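Local coordinates for OsmC family protein (PDB 5CML), which is a carboxyl esterase joined to an OsmC domain, and hydrolyses ester bonds probably through a serine nucleophile in the alpha/beta-hydrolase domain given here, at residues I3-F8 and A17-L22; T26-Y31 and G58-R63; A114-A119 and K126-I131; R189-L194 and R216-F221. All blocks are in the same frame, centred on the assembly; numbering follows the deposited sequence. Where two conformers were deposited one is given.

Contact 1: I3-F8 and A17-L22; sequences IKTVTF and AARLDL
Arg19 turns its CG anti to its own carbonyl carbon (chi1 -63°) and then bends at chi2 and chi3, which swings the guanidinium back across Ile3, with Thr5 near its edge, in this antiparallel beta hairpin, the N-terminal edge of the alpha/beta-hydrolase sheet. Ile3 keeps CG2 anti to its backbone N, and that methyl sits over the centre of one guanidinium face, 3.5 Å from Arg19 CZ. Tilted from the plane of the same group, Thr5 OG1 accepts a bent hydrogen bond from Arg19 NH1 at 2.7 Å (131° at the hydrogen). Asp21 lies alongside Ile3, with its OD1 3.3 Å from Ile3 CG2, while OD2 of this carboxylate is held by a salt bridge to Arg63 and a hydrogen bond to Ser51.

The opposite face, carrying Lys4, Val6, Ala18 and Leu20, is apolar near the middle of the hairpin. Val6 straddles two neighbours: CG2 meets Ala18 CB and CG1 meets Leu20 CB. Phe8 brings its ring edge to Ala18 CB and packs on helix 85-98 through Ala90 and Ala91. Paired backbone hydrogen bonds join Lys4 with Leu20 and Val6 with Ala18; the side chains of both hydrogen-bonded pairs point to this face. Toward the end of strand 15-22 the extended Lys4 chain crosses Leu22, CE lying 3.9 Å from Leu22 CD1.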
loop_
_atom_site.group_PDB
_atom_site.type_symbol
_atom_site.label_atom_id
_atom_site.label_comp_id
_atom_site.label_asym_id
_atom_site.label_seq_id
_atom_site.Cartn_x
_atom_site.Cartn_y
_atom_site.Cartn_z
ATOM N N ILE A 3 -19.307 -3.156 -3.296
ATOM C CA ILE A 3 -18.423 -2.915 -2.151
ATOM C C ILE A 3 -18.989 -3.566 -0.897
ATOM O O ILE A 3 -20.181 -3.419 -0.592
ATOM C CB ILE A 3 -18.237 -1.422 -1.904
ATOM C CG1 ILE A 3 -17.650 -0.749 -3.152
ATOM C CG2 ILE A 3 -17.345 -1.184 -0.676
ATOM C CD1 ILE A 3 -17.575 0.758 -3.039
ATOM N N LYS A 4 -18.121 -4.282 -0.179
ATOM C CA LYS A 4 -18.484 -4.970 1.058
ATOM C C LYS A 4 -17.557 -4.618 2.213
ATOM O O LYS A 4 -16.369 -4.460 2.027
ATOM C CB LYS A 4 -18.455 -6.492 0.879
ATOM C CG LYS A 4 -19.398 -7.022 -0.174
ATOM C CD LYS A 4 -19.446 -8.546 -0.131
ATOM C CE LYS A 4 -20.482 -9.086 -1.087
ATOM N NZ LYS A 4 -20.502 -10.564 -1.038
ATOM N N THR A 5 -18.112 -4.556 3.419
ATOM C CA THR A 5 -17.309 -4.447 4.625
ATOM C C THR A 5 -16.937 -5.852 5.077
ATOM O O THR A 5 -17.771 -6.750 5.048
ATOM C CB THR A 5 -18.052 -3.704 5.733
ATOM O OG1 THR A 5 -18.289 -2.358 5.311
ATOM C CG2 THR A 5 -17.236 -3.678 7.013
ATOM N N VAL A 6 -15.664 -6.037 5.433
ATOM C CA VAL A 6 -15.177 -7.305 5.926
ATOM C C VAL A 6 -14.474 -7.102 7.239
ATOM O O VAL A 6 -14.002 -6.013 7.554
ATOM C CB VAL A 6 -14.213 -8.011 4.943
ATOM C CG1 VAL A 6 -14.881 -8.201 3.591
ATOM C CG2 VAL A 6 -12.887 -7.279 4.824
ATOM N N THR A 7 -14.414 -8.175 8.003
ATOM C CA THR A 7 -13.707 -8.180 9.268
ATOM C C THR A 7 -12.850 -9.434 9.354
ATOM O O THR A 7 -13.203 -10.481 8.828
ATOM C CB THR A 7 -14.684 -8.106 10.458
ATOM O OG1 THR A 7 -15.516 -6.949 10.318
ATOM C CG2 THR A 7 -13.936 -7.962 11.714
ATOM N N PHE A 8 -11.701 -9.309 9.998
ATOM C CA PHE A 8 -10.826 -10.444 10.216
ATOM C C PHE A 8 -9.945 -10.163 11.402
ATOM O O PHE A 8 -9.871 -9.029 11.870
ATOM C CB PHE A 8 -9.965 -10.753 8.993
ATOM C CG PHE A 8 -9.167 -9.576 8.498
ATOM C CD1 PHE A 8 -9.719 -8.669 7.619
ATOM C CD2 PHE A 8 -7.863 -9.370 8.945
ATOM C CE1 PHE A 8 -8.988 -7.583 7.169
ATOM C CE2 PHE A 8 -7.132 -8.291 8.510
ATOM C CZ PHE A 8 -7.699 -7.387 7.612
ATOM N N ALA A 17 -10.879 -4.223 10.431
ATOM C CA ALA A 17 -11.906 -4.022 9.406
ATOM C C ALA A 17 -11.259 -3.573 8.116
ATOM O O ALA A 17 -10.204 -2.937 8.114
ATOM C CB ALA A 17 -12.932 -3.005 9.855
ATOM N N ALA A 18 -11.916 -3.898 7.011
ATOM C CA ALA A 18 -11.448 -3.485 5.705
ATOM C C ALA A 18 -12.644 -3.418 4.775
ATOM O O ALA A 18 -13.759 -3.751 5.164
ATOM C CB ALA A 18 -10.398 -4.446 5.183
ATOM N N ARG A 19 -12.407 -2.951 3.562
ATOM C CA ARG A 19 -13.440 -2.877 2.539
ATOM C C ARG A 19 -12.987 -3.713 1.354
ATOM O O ARG A 19 -11.837 -3.623 0.940
ATOM C CB ARG A 19 -13.693 -1.424 2.112
ATOM C CG ARG A 19 -14.210 -0.537 3.230
ATOM C CD ARG A 19 -15.678 -0.764 3.501
ATOM N NE ARG A 19 -16.488 0.208 2.774
ATOM C CZ ARG A 19 -17.805 0.117 2.583
ATOM N NH1 ARG A 19 -18.486 -0.919 3.055
ATOM N NH2 ARG A 19 -18.438 1.066 1.902
ATOM N N LEU A 20 -13.891 -4.548 0.849
ATOM C CA LEU A 20 -13.618 -5.419 -0.280
ATOM C C LEU A 20 -14.453 -4.971 -1.474
ATOM O O LEU A 20 -15.677 -4.961 -1.417
ATOM C CB LEU A 20 -13.928 -6.878 0.083
ATOM C CG LEU A 20 -13.737 -7.891 -1.038
ATOM C CD1 LEU A 20 -12.291 -7.943 -1.479
ATOM C CD2 LEU A 20 -14.228 -9.259 -0.589
ATOM N N ASP A 21 -13.772 -4.564 -2.535
ATOM C CA ASP A 21 -14.410 -4.072 -3.748
ATOM C C ASP A 21 -14.352 -5.175 -4.794
ATOM O O ASP A 21 -13.262 -5.667 -5.117
ATOM C CB ASP A 21 -13.691 -2.820 -4.265
ATOM C CG ASP A 21 -13.738 -1.648 -3.287
ATOM O OD1 ASP A 21 -14.559 -1.636 -2.359
ATOM O OD2 ASP A 21 -12.943 -0.702 -3.457
ATOM N N LEU A 22 -15.518 -5.620 -5.258
ATOM C CA LEU A 22 -15.618 -6.771 -6.141
ATOM C C LEU A 22 -16.006 -6.342 -7.554
ATOM O O LEU A 22 -16.789 -5.410 -7.716
ATOM C CB LEU A 22 -16.658 -7.747 -5.595
ATOM C CG LEU A 22 -16.308 -8.358 -4.229
ATOM C CD1 LEU A 22 -17.519 -8.959 -3.605
ATOM C CD2 LEU A 22 -15.209 -9.408 -4.353
#

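Contact 2: T26-Y31 and G58-R63; sequences TQPVAY and GYAVLR
Val29 lays its CG1 methyl squarely on the Tyr59 ring, a CH-pi contact 3.7 Å from the centroid and 11° off the ring normal. With chi1 at 60°, CG1 stands between the backbone N and the carbonyl carbon of Val29, which directs it at that ring. This is the start of the parallel pairing in the beta-alpha-beta unit of strand 30-36, helix 45-56 and strand 59-65. Gly58, whose positive phi ends the helix in a Schellman motif, offers its carbonyl O to Val29 N at 2.9 Å, the donor standing above the carbonyl plane. One step on, Ala60 N reaches Ala30 O at 2.9 Å in a straighter bond of 167°.

The closest contact between side chains is on the other face of the sheet, where Ala60 CB comes within 3.4 Å of Tyr31 CD2 and also meets Pro28 CG at 3.9 Å. The Tyr31 ring also meets that of Tyr99, and Pro23 touches both Pro28 and Ala60. By contrast, Ala30 CB approaches Tyr59 CD2 only to 4.2 Å, and Val29, partly exposed, marks the more open side.

Replacing Tyr59 by alanine is likely to leave the Val29 methyl without its ring and Gly245 O, on helix 234-252, without the hydroxyl it now meets. Two backbone bonds thus set the alignment, while the side chains add apolar contacts, consistent with joining by close fit rather than by charge.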
loop_
_atom_site.group_PDB
_atom_site.type_symbol
_atom_site.label_atom_id
_atom_site.label_comp_id
_atom_site.label_asym_id
_atom_site.label_seq_id
_atom_site.Cartn_x
_atom_site.Cartn_y
_atom_site.Cartn_z
ATOM N N THR A 26 -17.650 -12.758 -12.114
ATOM C CA THR A 26 -17.856 -13.666 -10.990
ATOM C C THR A 26 -16.527 -14.182 -10.442
ATOM O O THR A 26 -16.345 -14.264 -9.219
ATOM C CB THR A 26 -18.755 -14.859 -11.390
ATOM O OG1 THR A 26 -18.249 -15.476 -12.586
ATOM C CG2 THR A 26 -20.132 -14.377 -11.657
ATOM N N GLN A 27 -15.599 -14.508 -11.339
ATOM C CA GLN A 27 -14.222 -14.827 -10.944
ATOM C C GLN A 27 -13.307 -13.654 -11.276
ATOM O O GLN A 27 -13.075 -13.364 -12.446
ATOM C CB GLN A 27 -13.710 -16.085 -11.650
ATOM C CG GLN A 27 -12.298 -16.494 -11.197
ATOM C CD GLN A 27 -12.217 -16.807 -9.704
ATOM O OE1 GLN A 27 -11.282 -16.391 -9.010
ATOM N NE2 GLN A 27 -13.190 -17.553 -9.208
ATOM N N PRO A 28 -12.778 -12.972 -10.249
ATOM C CA PRO A 28 -11.877 -11.844 -10.536
ATOM C C PRO A 28 -10.604 -12.287 -11.222
ATOM O O PRO A 28 -10.148 -13.424 -11.012
ATOM C CB PRO A 28 -11.574 -11.270 -9.142
ATOM C CG PRO A 28 -12.743 -11.725 -8.299
ATOM C CD PRO A 28 -13.098 -13.075 -8.817
ATOM N N VAL A 29 -10.027 -11.391 -12.023
ATOM C CA VAL A 29 -8.760 -11.679 -12.668
ATOM C C VAL A 29 -7.715 -11.944 -11.587
ATOM O O VAL A 29 -6.809 -12.752 -11.768
ATOM C CB VAL A 29 -8.291 -10.527 -13.569
ATOM C CG1 VAL A 29 -8.112 -9.261 -12.796
ATOM C CG2 VAL A 29 -6.995 -10.880 -14.287
ATOM N N ALA A 30 -7.849 -11.234 -10.472
ATOM C CA ALA A 30 -6.959 -11.382 -9.332
ATOM C C ALA A 30 -7.539 -10.613 -8.152
ATOM O O ALA A 30 -8.358 -9.704 -8.338
ATOM C CB ALA A 30 -5.528 -10.881 -9.648
ATOM N N TYR A 31 -7.107 -10.982 -6.952
ATOM C CA TYR A 31 -7.367 -10.200 -5.758
ATOM C C TYR A 31 -6.118 -9.372 -5.444
ATOM O O TYR A 31 -4.993 -9.885 -5.528
ATOM C CB TYR A 31 -7.723 -11.098 -4.555
ATOM C CG TYR A 31 -9.082 -11.755 -4.688
ATOM C CD1 TYR A 31 -9.260 -12.867 -5.501
ATOM C CD2 TYR A 31 -10.183 -11.249 -4.020
ATOM C CE1 TYR A 31 -10.503 -13.461 -5.640
ATOM C CE2 TYR A 31 -11.431 -11.824 -4.172
ATOM C CZ TYR A 31 -11.577 -12.941 -4.969
ATOM O OH TYR A 31 -12.820 -13.546 -5.106
ATOM N N GLY A 58 -11.628 -5.893 -13.794
ATOM C CA GLY A 58 -11.881 -7.254 -13.358
ATOM C C GLY A 58 -11.188 -7.686 -12.078
ATOM O O GLY A 58 -11.284 -8.849 -11.680
ATOM N N TYR A 59 -10.486 -6.764 -11.426
ATOM C CA TYR A 59 -9.828 -7.084 -10.155
ATOM C C TYR A 59 -10.788 -7.000 -8.986
ATOM O O TYR A 59 -11.759 -6.240 -9.020
ATOM C CB TYR A 59 -8.672 -6.118 -9.875
ATOM C CG TYR A 59 -7.512 -6.180 -10.822
ATOM C CD1 TYR A 59 -7.521 -5.469 -12.012
ATOM C CD2 TYR A 59 -6.368 -6.897 -10.490
ATOM C CE1 TYR A 59 -6.429 -5.495 -12.864
ATOM C CE2 TYR A 59 -5.274 -6.939 -11.328
ATOM C CZ TYR A 59 -5.312 -6.231 -12.523
ATOM O OH TYR A 59 -4.240 -6.263 -13.377
ATOM N N ALA A 60 -10.503 -7.775 -7.940
ATOM C CA ALA A 60 -11.091 -7.525 -6.638
ATOM C C ALA A 60 -10.030 -6.854 -5.803
ATOM O O ALA A 60 -8.860 -7.212 -5.904
ATOM C CB ALA A 60 -11.588 -8.836 -5.973
ATOM N N VAL A 61 -10.439 -5.908 -4.968
ATOM C CA VAL A 61 -9.486 -5.094 -4.200
ATOM C C VAL A 61 -9.872 -5.051 -2.722
ATOM O O VAL A 61 -10.987 -4.622 -2.382
ATOM C CB VAL A 61 -9.421 -3.633 -4.734
ATOM C CG1 VAL A 61 -8.376 -2.843 -3.973
ATOM C CG2 VAL A 61 -9.091 -3.572 -6.228
ATOM N N LEU A 62 -8.960 -5.495 -1.858
ATOM C CA LEU A 62 -9.137 -5.351 -0.415
ATOM C C LEU A 62 -8.386 -4.095 0.024
ATOM O O LEU A 62 -7.148 -4.056 0.035
ATOM C CB LEU A 62 -8.631 -6.576 0.346
ATOM C CG LEU A 62 -8.875 -6.566 1.863
ATOM C CD1 LEU A 62 -10.376 -6.673 2.182
ATOM C CD2 LEU A 62 -8.134 -7.693 2.532
ATOM N N ARG A 63 -9.145 -3.077 0.395
ATOM C CA ARG A 63 -8.574 -1.832 0.875
ATOM C C ARG A 63 -8.323 -1.934 2.354
ATOM O O ARG A 63 -9.242 -2.175 3.142
ATOM C CB ARG A 63 -9.511 -0.673 0.587
ATOM C CG ARG A 63 -9.631 -0.362 -0.870
ATOM C CD ARG A 63 -10.501 0.824 -1.084
ATOM N NE ARG A 63 -11.919 0.483 -1.175
ATOM C CZ ARG A 63 -12.879 1.057 -0.461
ATOM N NH1 ARG A 63 -12.586 1.969 0.471
ATOM N NH2 ARG A 63 -14.140 0.694 -0.666
#

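Contact 3: A114-A119 and K126-I131; sequences AVLAVA and KAVATI
In the beta-alpha-beta unit of strand 104-108, helix 110-118 and strand 127-131, the last turns of the helix lie on the next strand of the alpha/beta-hydrolase core. The helix follows a GxSxG sequence with Ser109, probably the nucleophile elbow, and Val115 touches residues of that turn. Helix and strand run nearly antiparallel, at 155°, with axes 8.9 Å apart, and side chains make the contact.

Val128 makes the most contacts from the strand, and its two methyls part company: CG1, anti to the backbone N (chi1 179°), meets Leu116 CD2 at 3.7 Å and Val115 CG2 at 4.1 Å, whereas CG2 turns to Ala119 CB. Thr130, two residues further along, turns its methyl to the helix. Its CG2 lies 3.9 Å from Val115 CG2, the two side chains sliding past one another in opposite directions, while the Thr130 and Leu116 side chains cross at about a right angle.

The five side chains that meet are buried, and the contact is plain hydrocarbon packing. Leu105 of strand 104-108 touches Val115 and Ala119, and Met188 lies against Ala119 and Val128. Leu116 straddles the two strand residues: while CD2 reaches Val128, CG and CD1 each lie 3.8 Å from Thr130 CG2.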
loop_
_atom_site.group_PDB
_atom_site.type_symbol
_atom_site.label_atom_id
_atom_site.label_comp_id
_atom_site.label_asym_id
_atom_site.label_seq_id
_atom_site.Cartn_x
_atom_site.Cartn_y
_atom_site.Cartn_z
ATOM N N ALA A 114 5.594 -0.725 3.480
ATOM C CA ALA A 114 5.174 -1.968 4.105
ATOM C C ALA A 114 4.986 -3.102 3.104
ATOM O O ALA A 114 5.453 -4.211 3.353
ATOM C CB ALA A 114 3.893 -1.759 4.877
ATOM N N VAL A 115 4.290 -2.864 1.986
ATOM C CA VAL A 115 4.083 -3.974 1.043
ATOM C C VAL A 115 5.408 -4.409 0.412
ATOM O O VAL A 115 5.607 -5.592 0.138
ATOM C CB VAL A 115 3.054 -3.668 -0.091
ATOM C CG1 VAL A 115 1.653 -3.407 0.486
ATOM C CG2 VAL A 115 3.516 -2.567 -1.011
ATOM N N LEU A 116 6.335 -3.478 0.214
ATOM C CA LEU A 116 7.606 -3.841 -0.382
ATOM C C LEU A 116 8.408 -4.698 0.576
ATOM O O LEU A 116 9.132 -5.589 0.153
ATOM C CB LEU A 116 8.413 -2.604 -0.778
ATOM C CG LEU A 116 7.867 -1.888 -2.008
ATOM C CD1 LEU A 116 8.511 -0.534 -2.090
ATOM C CD2 LEU A 116 8.137 -2.688 -3.277
ATOM N N ALA A 117 8.267 -4.436 1.869
ATOM C CA ALA A 117 9.001 -5.198 2.868
ATOM C C ALA A 117 8.450 -6.612 3.090
ATOM O O ALA A 117 9.193 -7.505 3.521
ATOM C CB ALA A 117 9.024 -4.440 4.190
ATOM N N VAL A 118 7.163 -6.828 2.821
ATOM C CA VAL A 118 6.571 -8.152 3.041
ATOM C C VAL A 118 6.283 -8.944 1.763
ATOM O O VAL A 118 5.952 -10.115 1.852
ATOM C CB VAL A 118 5.248 -8.072 3.846
ATOM C CG1 VAL A 118 5.490 -7.377 5.186
ATOM C CG2 VAL A 118 4.113 -7.409 3.033
ATOM N N ALA A 119 6.417 -8.332 0.590
ATOM C CA ALA A 119 6.015 -9.013 -0.648
ATOM C C ALA A 119 6.738 -10.350 -0.807
ATOM O O ALA A 119 6.146 -11.349 -1.217
ATOM C CB ALA A 119 6.281 -8.130 -1.848
ATOM N N LYS A 126 2.405 -11.890 -7.446
ATOM C CA LYS A 126 3.050 -11.909 -8.756
ATOM C C LYS A 126 3.515 -10.528 -9.196
ATOM O O LYS A 126 4.254 -10.405 -10.160
ATOM C CB LYS A 126 2.095 -12.486 -9.805
ATOM C CG LYS A 126 1.626 -13.904 -9.486
ATOM C CD LYS A 126 2.782 -14.900 -9.503
ATOM C CE LYS A 126 2.317 -16.339 -9.211
ATOM N NZ LYS A 126 3.277 -17.079 -8.317
ATOM N N ALA A 127 3.064 -9.492 -8.511
ATOM C CA ALA A 127 3.380 -8.115 -8.903
ATOM C C ALA A 127 3.148 -7.177 -7.737
ATOM O O ALA A 127 2.291 -7.444 -6.885
ATOM C CB ALA A 127 2.542 -7.678 -10.115
ATOM N N VAL A 128 3.954 -6.113 -7.664
ATOM C CA VAL A 128 3.856 -5.142 -6.584
ATOM C C VAL A 128 3.893 -3.751 -7.164
ATOM O O VAL A 128 4.689 -3.476 -8.066
ATOM C CB VAL A 128 5.020 -5.287 -5.565
ATOM C CG1 VAL A 128 4.928 -4.235 -4.429
ATOM C CG2 VAL A 128 5.097 -6.712 -5.023
ATOM N N ALA A 129 3.052 -2.869 -6.632
ATOM C CA ALA A 129 2.980 -1.490 -7.106
ATOM C C ALA A 129 2.870 -0.573 -5.891
ATOM O O ALA A 129 2.161 -0.892 -4.915
ATOM C CB ALA A 129 1.795 -1.282 -8.047
ATOM N N THR A 130 3.565 0.560 -5.935
ATOM C CA THR A 130 3.484 1.516 -4.845
ATOM C C THR A 130 3.281 2.927 -5.349
ATOM O O THR A 130 3.588 3.232 -6.500
ATOM C CB THR A 130 4.759 1.492 -3.953
ATOM O OG1 THR A 130 5.900 1.867 -4.725
ATOM C CG2 THR A 130 4.984 0.105 -3.366
ATOM N N ILE A 131 2.775 3.772 -4.460
ATOM C CA ILE A 131 2.461 5.172 -4.756
ATOM C C ILE A 131 3.068 6.060 -3.665
ATOM O O ILE A 131 2.640 6.004 -2.506
ATOM C CB ILE A 131 0.940 5.411 -4.809
ATOM C CG1 ILE A 131 0.267 4.407 -5.739
ATOM C CG2 ILE A 131 0.602 6.852 -5.190
ATOM C CD1 ILE A 131 -1.169 4.104 -5.365
#

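Contact 4: R189-L194 and R216-F221; sequences RRPLLL and RHPKSF
Leu192 and Ser220 share the backbone bonding of two parallel strands. Leu192 N donates to Pro218 O at 3.1 Å, Ser220 N to Leu192 O in a bent bond (135°), and Leu194 N to Ser220 O at 2.9 Å in a nearly straight one. Water adds two bridges. One lies 2.6 Å from Arg190 O and 2.8 Å from Arg216 O, where the chains enter the pair; the other donates to Leu192 O and is hydrogen-bonded to Ser220 OG at 2.6 Å, so that Leu192 O serves both water and strand.

These are the last two strands of the alpha/beta-hydrolase sheet, joined through helix 206-214 in a beta-alpha-beta crossover, with strand 219-223 outermost.

Van der Waals contacts fall on both faces. Leu193 sets CG anti to its backbone N (chi1 172°), and its CD1 meets Ser220 CB at 3.7 Å beside Trp247. Leu194 CB meets Phe221 CD1 near helix 206-214. Pro191 and Pro218, the latter after a cis peptide bond, lie side by side with their CG atoms 4.0 Å apart.

At the exposed end two like charges come close: Arg189 and Arg216 extend alongside each other, NH1 to NH1 3.9 Å, with Arg189 NH1 at the edge of the Arg216 guanidinium and the two planes 82° apart.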
loop_
_atom_site.group_PDB
_atom_site.type_symbol
_atom_site.label_atom_id
_atom_site.label_comp_id
_atom_site.label_asym_id
_atom_site.label_seq_id
_atom_site.Cartn_x
_atom_site.Cartn_y
_atom_site.Cartn_z
ATOM N N ARG A 189 12.196 -10.438 -6.477
ATOM C CA ARG A 189 12.056 -11.285 -7.654
ATOM C C ARG A 189 10.617 -11.269 -8.162
ATOM O O ARG A 189 10.048 -12.309 -8.525
ATOM C CB ARG A 189 12.522 -12.715 -7.342
ATOM C CG ARG A 189 14.012 -12.771 -7.033
ATOM C CD ARG A 189 14.539 -14.186 -6.754
ATOM N NE ARG A 189 16.005 -14.221 -6.702
ATOM C CZ ARG A 189 16.738 -13.754 -5.692
ATOM N NH1 ARG A 189 18.061 -13.837 -5.733
ATOM N NH2 ARG A 189 16.158 -13.211 -4.632
ATOM N N ARG A 190 10.024 -10.077 -8.141
ATOM C CA ARG A 190 8.686 -9.870 -8.704
ATOM C C ARG A 190 8.679 -8.552 -9.453
ATOM O O ARG A 190 9.386 -7.628 -9.093
ATOM C CB ARG A 190 7.579 -9.841 -7.629
ATOM C CG ARG A 190 7.306 -11.151 -6.863
ATOM C CD ARG A 190 6.886 -12.294 -7.796
ATOM N NE ARG A 190 6.586 -13.539 -7.086
ATOM C CZ ARG A 190 7.487 -14.467 -6.761
ATOM N NH1 ARG A 190 8.777 -14.311 -7.063
ATOM N NH2 ARG A 190 7.093 -15.564 -6.127
ATOM N N PRO A 191 7.865 -8.458 -10.501
ATOM C CA PRO A 191 7.734 -7.164 -11.178
ATOM C C PRO A 191 7.250 -6.052 -10.241
ATOM O O PRO A 191 6.361 -6.245 -9.396
ATOM C CB PRO A 191 6.696 -7.443 -12.269
ATOM C CG PRO A 191 6.757 -8.892 -12.511
ATOM C CD PRO A 191 7.151 -9.534 -11.203
ATOM N N LEU A 192 7.843 -4.878 -10.432
ATOM C CA LEU A 192 7.605 -3.697 -9.613
ATOM C C LEU A 192 7.168 -2.513 -10.467
ATOM O O LEU A 192 7.769 -2.244 -11.510
ATOM C CB LEU A 192 8.887 -3.325 -8.868
ATOM C CG LEU A 192 8.883 -2.013 -8.078
ATOM C CD1 LEU A 192 7.907 -2.070 -6.926
ATOM C CD2 LEU A 192 10.285 -1.658 -7.583
ATOM N N LEU A 193 6.161 -1.796 -9.993
ATOM C CA LEU A 193 5.734 -0.533 -10.607
ATOM C C LEU A 193 5.676 0.555 -9.540
ATOM O O LEU A 193 4.933 0.451 -8.561
ATOM C CB LEU A 193 4.367 -0.701 -11.307
ATOM C CG LEU A 193 3.720 0.592 -11.812
ATOM C CD1 LEU A 193 4.629 1.318 -12.839
ATOM C CD2 LEU A 193 2.345 0.301 -12.426
ATOM N N LEU A 194 6.505 1.577 -9.707
ATOM C CA LEU A 194 6.548 2.712 -8.806
ATOM C C LEU A 194 5.833 3.910 -9.401
ATOM O O LEU A 194 6.187 4.338 -10.492
ATOM C CB LEU A 194 7.998 3.124 -8.542
ATOM C CG LEU A 194 8.912 2.059 -7.938
ATOM C CD1 LEU A 194 10.370 2.439 -8.172
ATOM C CD2 LEU A 194 8.617 1.923 -6.458
ATOM N N ARG A 216 15.533 -4.880 -9.253
ATOM C CA ARG A 216 15.997 -5.532 -10.465
ATOM C C ARG A 216 14.823 -5.578 -11.429
ATOM O O ARG A 216 13.667 -5.388 -11.030
ATOM C CB ARG A 216 16.527 -6.934 -10.156
ATOM C CG ARG A 216 17.738 -6.926 -9.228
ATOM C CD ARG A 216 18.208 -8.326 -8.856
ATOM N NE ARG A 216 19.401 -8.277 -8.017
ATOM C CZ ARG A 216 19.718 -9.198 -7.110
ATOM N NH1 ARG A 216 18.926 -10.249 -6.912
ATOM N NH2 ARG A 216 20.825 -9.068 -6.393
ATOM N N HIS A 217 15.102 -5.835 -12.694
ATOM C CA HIS A 217 14.016 -5.950 -13.652
ATOM C C HIS A 217 13.187 -7.198 -13.396
ATOM O O HIS A 217 13.717 -8.191 -12.870
ATOM C CB HIS A 217 14.546 -5.944 -15.074
ATOM C CG HIS A 217 14.861 -4.570 -15.546
ATOM N ND1 HIS A 217 13.881 -3.698 -15.964
ATOM C CD2 HIS A 217 16.023 -3.882 -15.574
ATOM C CE1 HIS A 217 14.437 -2.539 -16.271
ATOM N NE2 HIS A 217 15.734 -2.620 -16.033
ATOM N N PRO A 218 11.879 -7.141 -13.746
ATOM C CA PRO A 218 11.228 -5.960 -14.332
ATOM C C PRO A 218 10.918 -4.888 -13.303
ATOM O O PRO A 218 10.347 -5.161 -12.236
ATOM C CB PRO A 218 9.927 -6.508 -14.922
ATOM C CG PRO A 218 9.986 -7.977 -14.737
ATOM C CD PRO A 218 10.982 -8.306 -13.745
ATOM N N LYS A 219 11.318 -3.672 -13.620
ATOM C CA LYS A 219 11.001 -2.525 -12.790
ATOM C C LYS A 219 10.599 -1.359 -13.667
ATOM O O LYS A 219 11.193 -1.155 -14.726
ATOM C CB LYS A 219 12.188 -2.156 -11.903
ATOM C CG LYS A 219 13.511 -2.017 -12.656
ATOM C CD LYS A 219 14.642 -1.603 -11.707
ATOM C CE LYS A 219 15.992 -1.541 -12.408
ATOM N NZ LYS A 219 17.141 -1.192 -11.496
ATOM N N SER A 220 9.572 -0.637 -13.208
ATOM C CA SER A 220 8.934 0.440 -13.948
ATOM C C SER A 220 8.639 1.628 -13.039
ATOM O O SER A 220 8.512 1.486 -11.813
ATOM C CB SER A 220 7.632 -0.044 -14.589
ATOM O OG SER A 220 7.863 -1.169 -15.429
ATOM N N PHE A 221 8.529 2.797 -13.664
ATOM C CA PHE A 221 8.254 4.038 -12.964
ATOM C C PHE A 221 7.291 4.898 -13.775
ATOM O O PHE A 221 7.529 5.119 -14.946
ATOM C CB PHE A 221 9.537 4.860 -12.714
ATOM C CG PHE A 221 9.239 6.227 -12.204
ATOM C CD1 PHE A 221 8.923 6.414 -10.873
ATOM C CD2 PHE A 221 9.175 7.315 -13.062
ATOM C CE1 PHE A 221 8.577 7.662 -10.399
ATOM C CE2 PHE A 221 8.822 8.561 -12.598
ATOM C CZ PHE A 221 8.520 8.748 -11.277
HETATM O O HOH W 1 11.472 -6.044 -9.406
HETATM O O HOH W 2 8.188 -3.424 -14.117
#

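Overall arrangement
From the N terminus, contact 1 closes the short loop of the hairpin between strands 2-9 and 15-22. Contact 2 then closes the longer excursion through helix 45-56, contact 3 the short turn after helix 110-118, and contact 4 the excursion through helix 206-214. The four follow in series; none nests or crosses another. Contacts 1 and 2 meet where strand 15-22 pairs with strand 59-65, and contacts 3 and 4 where strand 127-131 pairs with strand 192-196. One mixed sheet runs through all of them: contacts 1 and 4, centres about 28 Å apart, hold its two edges, and contact 3 seats a helix near its middle.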